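Local coordinates for protein Endonuclease/exonuclease/phosphatase (Beutenbergia cavernae DSM 12333, PDB 4RUW) that is of unsettled function but belongs to the endonuclease/exonuclease/phosphatase family, joining a DNase I-like domain to a C-terminal immunoglobulin-like one and carrying a bound zinc ion, at residues Ala300-Val311 with Gly323-Pro334; Trp267-Ala275 with Thr399-Glu407. All coordinates share one frame; numbering follows the deposited sequence.

Followed from the N terminus, the chain first reaches residues 267-275, the end of helix 266-270 and the turn after it, whose partner comes more than a hundred residues later. Next comes 300-311, soon met by 323-334 in contact 1, a short loop closed between neighbouring antiparallel strands at one margin of a DNase I-like sheet. The chain then enters the immunoglobulin-like domain, and residues 399-407 return to 267-275 in contact 2, closing a long loop that holds contact 1 entirely within it. Contact 1 lies mainly within the DNase I-like sheet, whereas contact 2 spans the two domains. They meet directly: Asn-271 ND2 lies 2.9 Å from Gly-309 O, probably hydrogen-bonded, and Trp-267 packs against His-310 and Val-311.

Contact 1 of 2, residues Ala300-Val311 with Gly323-Pro334; sequences ATPAFDVVAGHV and GVVMDLRLGGAP
Phe-304 of 300-311 is held between Leu-328 and Leu-330 of 323-334. Leu-330 CD1 sits over the centre of one face, 3.9 Å from the centroid, in a CH-pi contact; Leu-328 CD1 covers the opposite face nearer the rim. CG of Leu-330 anti to the backbone N (chi1 -174°), with chi2 near 60°, sets CD1 over the ring, and the same methyl fills the dip beside Ala-303 CB at 3.7 Å. Pro-334 CD closes on that CB as well. Further along, selenomethionine Met-326 is bent at chi2 and chi3, curling its SE and CE over the bare backbone of Gly-309; CE ends 3.7 Å from Val-306 CG1.

The two strands, 304-311 and 324-330, form an antiparallel pair at the margin of one of the two large sheets of the DNase I-like fold, 304-311 being outermost. Their register slips by one at a classic beta bulge: Val-307 N and, weakly, Ala-308 N both turn to Asp-327 O, the former at 2.8 Å. At the bulge Val-307 points toward the partner strand, and its CG2 lies over the centre of the Arg-329 guanidinium face, 3.8 Å from CZ; NE of this arginine forms a salt bridge with Asp-55. On the same side, Val-325 CB presses on one face of the His-310 ring at 3.9 Å from its centroid. A water 2.9 Å from His-310 ND1 donates to Asp-327 OD2, while Glu-87 hydrogen-bonds NE2 of the histidine and Arg-57 forms a salt bridge with OD1 of the aspartate.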
# COMPACT_ATOMS: atom_id res chain seq x y z
N ALA A 300 -2.79 4.66 3.94
CA ALA A 300 -3.81 5.67 4.23
C ALA A 300 -3.16 6.88 4.90
O ALA A 300 -2.16 6.75 5.61
CB ALA A 300 -4.92 5.11 5.10
N THR A 301 -3.75 8.05 4.69
CA THR A 301 -3.29 9.28 5.32
C THR A 301 -3.76 9.36 6.78
O THR A 301 -4.58 8.55 7.21
CB THR A 301 -3.79 10.49 4.51
OG1 THR A 301 -5.22 10.48 4.48
CG2 THR A 301 -3.23 10.45 3.08
N PRO A 302 -3.22 10.33 7.55
CA PRO A 302 -3.42 10.27 9.01
C PRO A 302 -4.87 10.39 9.48
O PRO A 302 -5.16 9.94 10.59
CB PRO A 302 -2.58 11.44 9.52
CG PRO A 302 -1.47 11.53 8.52
CD PRO A 302 -2.15 11.28 7.20
N ALA A 303 -5.76 10.98 8.68
CA ALA A 303 -7.16 11.11 9.11
C ALA A 303 -7.85 9.75 9.29
O ALA A 303 -8.87 9.66 9.98
CB ALA A 303 -7.95 11.97 8.14
N PHE A 304 -7.32 8.71 8.65
CA PHE A 304 -7.91 7.39 8.75
C PHE A 304 -7.40 6.60 9.95
O PHE A 304 -6.22 6.64 10.28
CB PHE A 304 -7.63 6.57 7.49
CG PHE A 304 -8.47 6.94 6.32
CD1 PHE A 304 -9.79 6.53 6.24
CD2 PHE A 304 -7.93 7.68 5.28
CE1 PHE A 304 -10.57 6.86 5.17
CE2 PHE A 304 -8.71 8.01 4.19
CZ PHE A 304 -10.03 7.60 4.13
N ASP A 305 -8.32 5.88 10.59
CA ASP A 305 -7.96 4.80 11.50
C ASP A 305 -8.16 3.49 10.77
O ASP A 305 -8.99 3.39 9.87
CB ASP A 305 -8.88 4.80 12.72
CG ASP A 305 -8.61 5.94 13.65
OD1 ASP A 305 -7.59 6.62 13.46
OD2 ASP A 305 -9.42 6.14 14.58
N VAL A 306 -7.42 2.47 11.17
CA VAL A 306 -7.57 1.15 10.58
C VAL A 306 -8.33 0.25 11.54
O VAL A 306 -7.95 0.11 12.70
CB VAL A 306 -6.21 0.52 10.24
CG1 VAL A 306 -6.41 -0.74 9.42
CG2 VAL A 306 -5.34 1.52 9.48
N VAL A 307 -9.41 -0.35 11.05
CA VAL A 307 -10.28 -1.18 11.87
C VAL A 307 -9.93 -2.66 11.77
O VAL A 307 -9.79 -3.34 12.78
CB VAL A 307 -11.77 -0.95 11.50
CG1 VAL A 307 -12.68 -1.82 12.36
CG2 VAL A 307 -12.13 0.53 11.64
N ALA A 308 -9.76 -3.15 10.55
CA ALA A 308 -9.52 -4.57 10.31
C ALA A 308 -9.08 -4.75 8.88
O ALA A 308 -9.22 -3.84 8.06
CB ALA A 308 -10.79 -5.38 10.57
N GLY A 309 -8.57 -5.92 8.55
CA GLY A 309 -8.30 -6.23 7.16
C GLY A 309 -8.08 -7.70 6.97
O GLY A 309 -7.75 -8.41 7.94
N HIS A 310 -8.24 -8.18 5.75
CA HIS A 310 -7.98 -9.59 5.45
C HIS A 310 -7.56 -9.73 4.00
O HIS A 310 -7.88 -8.89 3.17
CB HIS A 310 -9.21 -10.46 5.74
CG HIS A 310 -10.43 -10.07 4.97
ND1 HIS A 310 -11.29 -9.08 5.39
CD2 HIS A 310 -10.94 -10.55 3.81
CE1 HIS A 310 -12.29 -8.97 4.53
NE2 HIS A 310 -12.10 -9.84 3.55
N VAL A 311 -6.83 -10.81 3.71
CA VAL A 311 -6.63 -11.18 2.32
C VAL A 311 -7.86 -11.97 1.87
O VAL A 311 -8.48 -12.69 2.66
CB VAL A 311 -5.32 -11.98 2.08
CG1 VAL A 311 -4.11 -11.07 2.25
CG2 VAL A 311 -5.24 -13.22 2.97
N GLY A 323 -6.33 -10.66 -3.24
CA GLY A 323 -6.90 -9.36 -2.95
C GLY A 323 -6.66 -8.98 -1.49
O GLY A 323 -6.65 -9.84 -0.61
N VAL A 324 -6.44 -7.70 -1.24
CA VAL A 324 -6.28 -7.18 0.11
C VAL A 324 -7.49 -6.30 0.40
O VAL A 324 -7.79 -5.38 -0.37
CB VAL A 324 -4.98 -6.34 0.24
CG1 VAL A 324 -4.86 -5.74 1.64
CG2 VAL A 324 -3.75 -7.19 -0.09
N VAL A 325 -8.19 -6.60 1.48
CA VAL A 325 -9.46 -5.94 1.80
C VAL A 325 -9.36 -5.28 3.16
O VAL A 325 -9.25 -5.96 4.18
CB VAL A 325 -10.62 -6.96 1.80
CG1 VAL A 325 -11.95 -6.25 2.01
CG2 VAL A 325 -10.62 -7.79 0.51
N MSE A 326 -9.37 -3.95 3.17
CA MSE A 326 -9.15 -3.20 4.41
C MSE A 326 -10.38 -2.44 4.83
O MSE A 326 -11.05 -1.81 4.00
CB MSE A 326 -8.03 -2.18 4.20
CG MSE A 326 -6.70 -2.77 3.75
SE MSE A 326 -5.98 -4.13 4.95
CE MSE A 326 -6.10 -3.15 6.63
N ASP A 327 -10.66 -2.46 6.13
CA ASP A 327 -11.75 -1.68 6.71
C ASP A 327 -11.13 -0.51 7.45
O ASP A 327 -10.38 -0.70 8.42
CB ASP A 327 -12.58 -2.55 7.65
CG ASP A 327 -13.44 -3.56 6.90
OD1 ASP A 327 -14.10 -3.17 5.92
OD2 ASP A 327 -13.45 -4.74 7.28
N LEU A 328 -11.42 0.70 6.97
CA LEU A 328 -10.89 1.93 7.52
C LEU A 328 -12.03 2.74 8.13
O LEU A 328 -13.20 2.47 7.85
CB LEU A 328 -10.21 2.76 6.42
CG LEU A 328 -9.20 2.01 5.54
CD1 LEU A 328 -8.63 2.94 4.48
CD2 LEU A 328 -8.08 1.40 6.40
N ARG A 329 -11.69 3.74 8.94
CA ARG A 329 -12.68 4.62 9.52
C ARG A 329 -12.12 6.03 9.49
O ARG A 329 -11.00 6.25 9.91
CB ARG A 329 -12.98 4.20 10.95
CG ARG A 329 -14.08 5.02 11.61
CD ARG A 329 -14.49 4.39 12.92
NE ARG A 329 -15.05 3.06 12.71
CZ ARG A 329 -15.00 2.06 13.58
NH1 ARG A 329 -14.38 2.23 14.74
NH2 ARG A 329 -15.54 0.89 13.29
N LEU A 330 -12.88 6.97 8.97
CA LEU A 330 -12.38 8.32 8.85
C LEU A 330 -12.68 9.11 10.10
O LEU A 330 -13.82 9.25 10.48
CB LEU A 330 -13.00 9.00 7.63
CG LEU A 330 -12.47 10.38 7.27
CD1 LEU A 330 -10.99 10.32 6.97
CD2 LEU A 330 -13.24 10.93 6.07
N GLY A 331 -11.63 9.62 10.71
CA GLY A 331 -11.76 10.51 11.86
C GLY A 331 -11.87 11.95 11.45
O GLY A 331 -12.12 12.28 10.32
N GLY A 332 -11.67 12.82 12.43
CA GLY A 332 -11.63 14.25 12.22
C GLY A 332 -10.33 14.74 11.63
O GLY A 332 -9.37 14.00 11.50
N ALA A 333 -10.32 16.00 11.23
CA ALA A 333 -9.13 16.55 10.63
C ALA A 333 -8.00 16.49 11.64
O ALA A 333 -8.10 16.97 12.76
CB ALA A 333 -9.37 17.98 10.19
N PRO A 334 -6.92 15.87 11.25
CA PRO A 334 -5.78 15.87 12.11
C PRO A 334 -5.40 17.31 12.40
O PRO A 334 -5.35 18.20 11.58
CB PRO A 334 -4.71 15.19 11.29
CG PRO A 334 -5.47 14.35 10.35
CD PRO A 334 -6.72 15.03 10.05
O HOH W 1 -11.36 -6.54 6.82

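Contact 2 of 2, residues Trp267-Ala275 with Thr399-Glu407. With GOL (glycerol), chain D.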
# COMPACT_ATOMS: atom_id res chain seq x y z
N TRP A 267 -2.45 -2.63 6.54
CA TRP A 267 -2.38 -4.02 6.96
C TRP A 267 -1.58 -4.16 8.25
O TRP A 267 -1.99 -4.83 9.20
CB TRP A 267 -1.75 -4.88 5.87
CG TRP A 267 -1.68 -6.33 6.28
CD1 TRP A 267 -0.68 -6.95 6.98
CD2 TRP A 267 -2.69 -7.33 6.03
NE1 TRP A 267 -1.00 -8.28 7.17
CE2 TRP A 267 -2.22 -8.53 6.61
CE3 TRP A 267 -3.92 -7.31 5.38
CZ2 TRP A 267 -2.97 -9.71 6.55
CZ3 TRP A 267 -4.65 -8.49 5.31
CH2 TRP A 267 -4.17 -9.67 5.89
N ARG A 268 -0.41 -3.53 8.27
CA ARG A 268 0.54 -3.68 9.35
C ARG A 268 0.07 -3.03 10.66
O ARG A 268 0.59 -3.34 11.72
CB ARG A 268 1.85 -3.07 8.87
CG ARG A 268 3.06 -3.31 9.69
CD ARG A 268 4.24 -2.69 8.98
NE ARG A 268 5.47 -3.12 9.60
CZ ARG A 268 6.67 -3.03 9.03
NH1 ARG A 268 6.80 -2.49 7.82
NH2 ARG A 268 7.73 -3.46 9.70
N GLN A 269 -0.93 -2.15 10.59
CA GLN A 269 -1.49 -1.55 11.80
C GLN A 269 -2.34 -2.56 12.56
O GLN A 269 -2.39 -2.52 13.79
CB GLN A 269 -2.36 -0.33 11.48
CG GLN A 269 -1.72 0.73 10.62
CD GLN A 269 -0.38 1.21 11.14
OE1 GLN A 269 -0.29 1.76 12.23
NE2 GLN A 269 0.67 0.99 10.36
N VAL A 270 -3.02 -3.45 11.84
CA VAL A 270 -4.03 -4.31 12.45
C VAL A 270 -3.71 -5.80 12.40
O VAL A 270 -4.33 -6.58 13.12
CB VAL A 270 -5.44 -4.09 11.86
CG1 VAL A 270 -6.02 -2.76 12.30
CG2 VAL A 270 -5.44 -4.24 10.34
N ASN A 271 -2.78 -6.21 11.54
CA ASN A 271 -2.47 -7.63 11.32
C ASN A 271 -0.97 -7.84 11.31
O ASN A 271 -0.20 -6.90 11.08
CB ASN A 271 -2.99 -8.09 9.96
CG ASN A 271 -4.51 -8.06 9.85
OD1 ASN A 271 -5.23 -8.35 10.80
ND2 ASN A 271 -5.01 -7.74 8.66
N ASP A 272 -0.53 -9.07 11.53
CA ASP A 272 0.86 -9.43 11.25
C ASP A 272 1.08 -9.42 9.74
O ASP A 272 0.38 -10.13 9.01
CB ASP A 272 1.19 -10.83 11.78
CG ASP A 272 1.23 -10.90 13.29
OD1 ASP A 272 1.66 -9.92 13.93
OD2 ASP A 272 0.85 -11.96 13.82
N PRO A 273 2.07 -8.65 9.26
CA PRO A 273 2.44 -8.74 7.84
C PRO A 273 2.69 -10.17 7.38
O PRO A 273 2.28 -10.52 6.27
CB PRO A 273 3.71 -7.89 7.78
CG PRO A 273 3.45 -6.81 8.82
CD PRO A 273 2.81 -7.58 9.95
N GLY A 274 3.31 -11.00 8.22
CA GLY A 274 3.63 -12.36 7.82
C GLY A 274 2.42 -13.25 7.62
O GLY A 274 2.54 -14.32 7.02
N ALA A 275 1.26 -12.80 8.10
CA ALA A 275 0.01 -13.54 7.89
C ALA A 275 -0.68 -13.12 6.60
O ALA A 275 -1.70 -13.69 6.22
CB ALA A 275 -0.93 -13.33 9.07
N THR A 399 9.87 -8.61 14.40
CA THR A 399 10.46 -8.39 13.08
C THR A 399 9.44 -7.73 12.16
O THR A 399 8.30 -7.48 12.57
CB THR A 399 10.92 -9.70 12.40
OG1 THR A 399 9.77 -10.42 11.93
CG2 THR A 399 11.74 -10.57 13.34
N SER A 400 9.83 -7.48 10.92
CA SER A 400 8.90 -6.92 9.95
C SER A 400 7.69 -7.82 9.67
O SER A 400 6.70 -7.37 9.11
CB SER A 400 9.62 -6.62 8.63
OG SER A 400 9.99 -7.81 7.97
N ARG A 401 7.76 -9.09 10.06
CA ARG A 401 6.62 -9.99 9.89
C ARG A 401 5.52 -9.77 10.93
O ARG A 401 4.42 -10.32 10.80
CB ARG A 401 7.07 -11.44 9.92
CG ARG A 401 7.95 -11.82 8.75
CD ARG A 401 8.30 -13.29 8.80
NE ARG A 401 9.16 -13.66 7.68
CZ ARG A 401 9.67 -14.88 7.52
NH1 ARG A 401 9.41 -15.83 8.40
NH2 ARG A 401 10.44 -15.14 6.47
N ASP A 402 5.81 -8.97 11.95
CA ASP A 402 4.89 -8.76 13.07
C ASP A 402 4.20 -7.41 13.00
O ASP A 402 4.77 -6.42 12.53
CB ASP A 402 5.64 -8.88 14.40
CG ASP A 402 6.37 -10.19 14.53
OD1 ASP A 402 5.84 -11.23 14.08
OD2 ASP A 402 7.50 -10.17 15.07
N ARG A 403 2.96 -7.39 13.49
CA ARG A 403 2.13 -6.20 13.54
C ARG A 403 2.83 -5.06 14.28
O ARG A 403 3.54 -5.31 15.26
CB ARG A 403 0.84 -6.59 14.28
CG ARG A 403 -0.22 -5.53 14.39
CD ARG A 403 -1.44 -6.11 15.07
NE ARG A 403 -2.45 -5.08 15.29
CZ ARG A 403 -3.62 -5.30 15.87
NH1 ARG A 403 -3.94 -6.51 16.30
NH2 ARG A 403 -4.47 -4.29 16.02
N CYS A 404 2.63 -3.83 13.80
CA CYS A 404 3.10 -2.61 14.46
C CYS A 404 2.43 -2.41 15.82
O CYS A 404 1.41 -3.03 16.12
CB CYS A 404 2.80 -1.36 13.61
SG CYS A 404 3.80 -1.07 12.12
N THR A 405 2.99 -1.52 16.64
CA THR A 405 2.37 -1.19 17.91
C THR A 405 1.71 0.18 17.84
O THR A 405 2.39 1.20 17.69
CB THR A 405 3.42 -1.19 19.03
OG1 THR A 405 4.11 -2.44 19.02
CG2 THR A 405 2.76 -1.00 20.38
N VAL A 406 0.38 0.18 17.96
CA VAL A 406 -0.40 1.41 17.83
C VAL A 406 -1.19 1.65 19.11
O VAL A 406 -1.95 0.79 19.55
CB VAL A 406 -1.39 1.33 16.65
CG1 VAL A 406 -2.06 2.67 16.43
CG2 VAL A 406 -0.67 0.88 15.38
N GLU A 407 -0.96 2.80 19.73
CA GLU A 407 -1.69 3.19 20.94
C GLU A 407 -2.43 4.49 20.69
O GLU A 407 -1.92 5.38 20.02
CB GLU A 407 -0.75 3.41 22.13
CG GLU A 407 -0.17 2.13 22.70
CD GLU A 407 0.49 2.35 24.05
OE1 GLU A 407 1.28 1.48 24.46
OE2 GLU A 407 0.23 3.40 24.69
C1 GOL D . -1.18 -12.38 16.15
O1 GOL D . 0.19 -12.25 16.43
C2 GOL D . -2.03 -11.14 16.40
O2 GOL D . -3.37 -11.63 16.42
C3 GOL D . -1.90 -10.05 15.32
O3 GOL D . -3.02 -9.14 15.29
O HOH W 2 5.76 -4.00 12.13
O HOH W 3 -3.80 -1.38 15.98
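Arg-403 lies along the backbone of residues 268-271, in the interface between the immunoglobulin-like and DNase I-like domains, on the loop before strand 405-410. Its side chain is extended from CG to NE, with CG anti to the backbone N (chi1 -177°), a course that takes the guanidinium past the end of helix 266-270. There NE donates to Gln-269 O at 3.0 Å, and Val-270 O stands over the centre of the guanidinium face, too poorly angled to bond. At its other end, Arg-403 N reaches the anti lone pair of Asp-272 OD1 (2.9 Å).

Arg-268, likewise stretched out, runs past Cys-404; in the conformer described here, its CG comes close to SG of Cys-404, whose sulfur is disulfide-bonded to Cys-366. NH2 continues to Ser-400 and bonds to Asn-368, while a water in the guanidinium plane links NE to Asp-402 O. The backbone oxygen of Arg-268 takes the N-H of Cys-404.

Gln-269 folds back at chi2 (-53°), bringing OE1 against Val-406 CG2 at 3.3 Å, with Ser-364 supplying its hydrogen bond. A glycerol, probably from the crystallisation liquor, bridges Asp-272 and Arg-403: its O1 donates to Asp-272 OD2, and O3 accepts from Arg-403 NH1 at 3.0 Å.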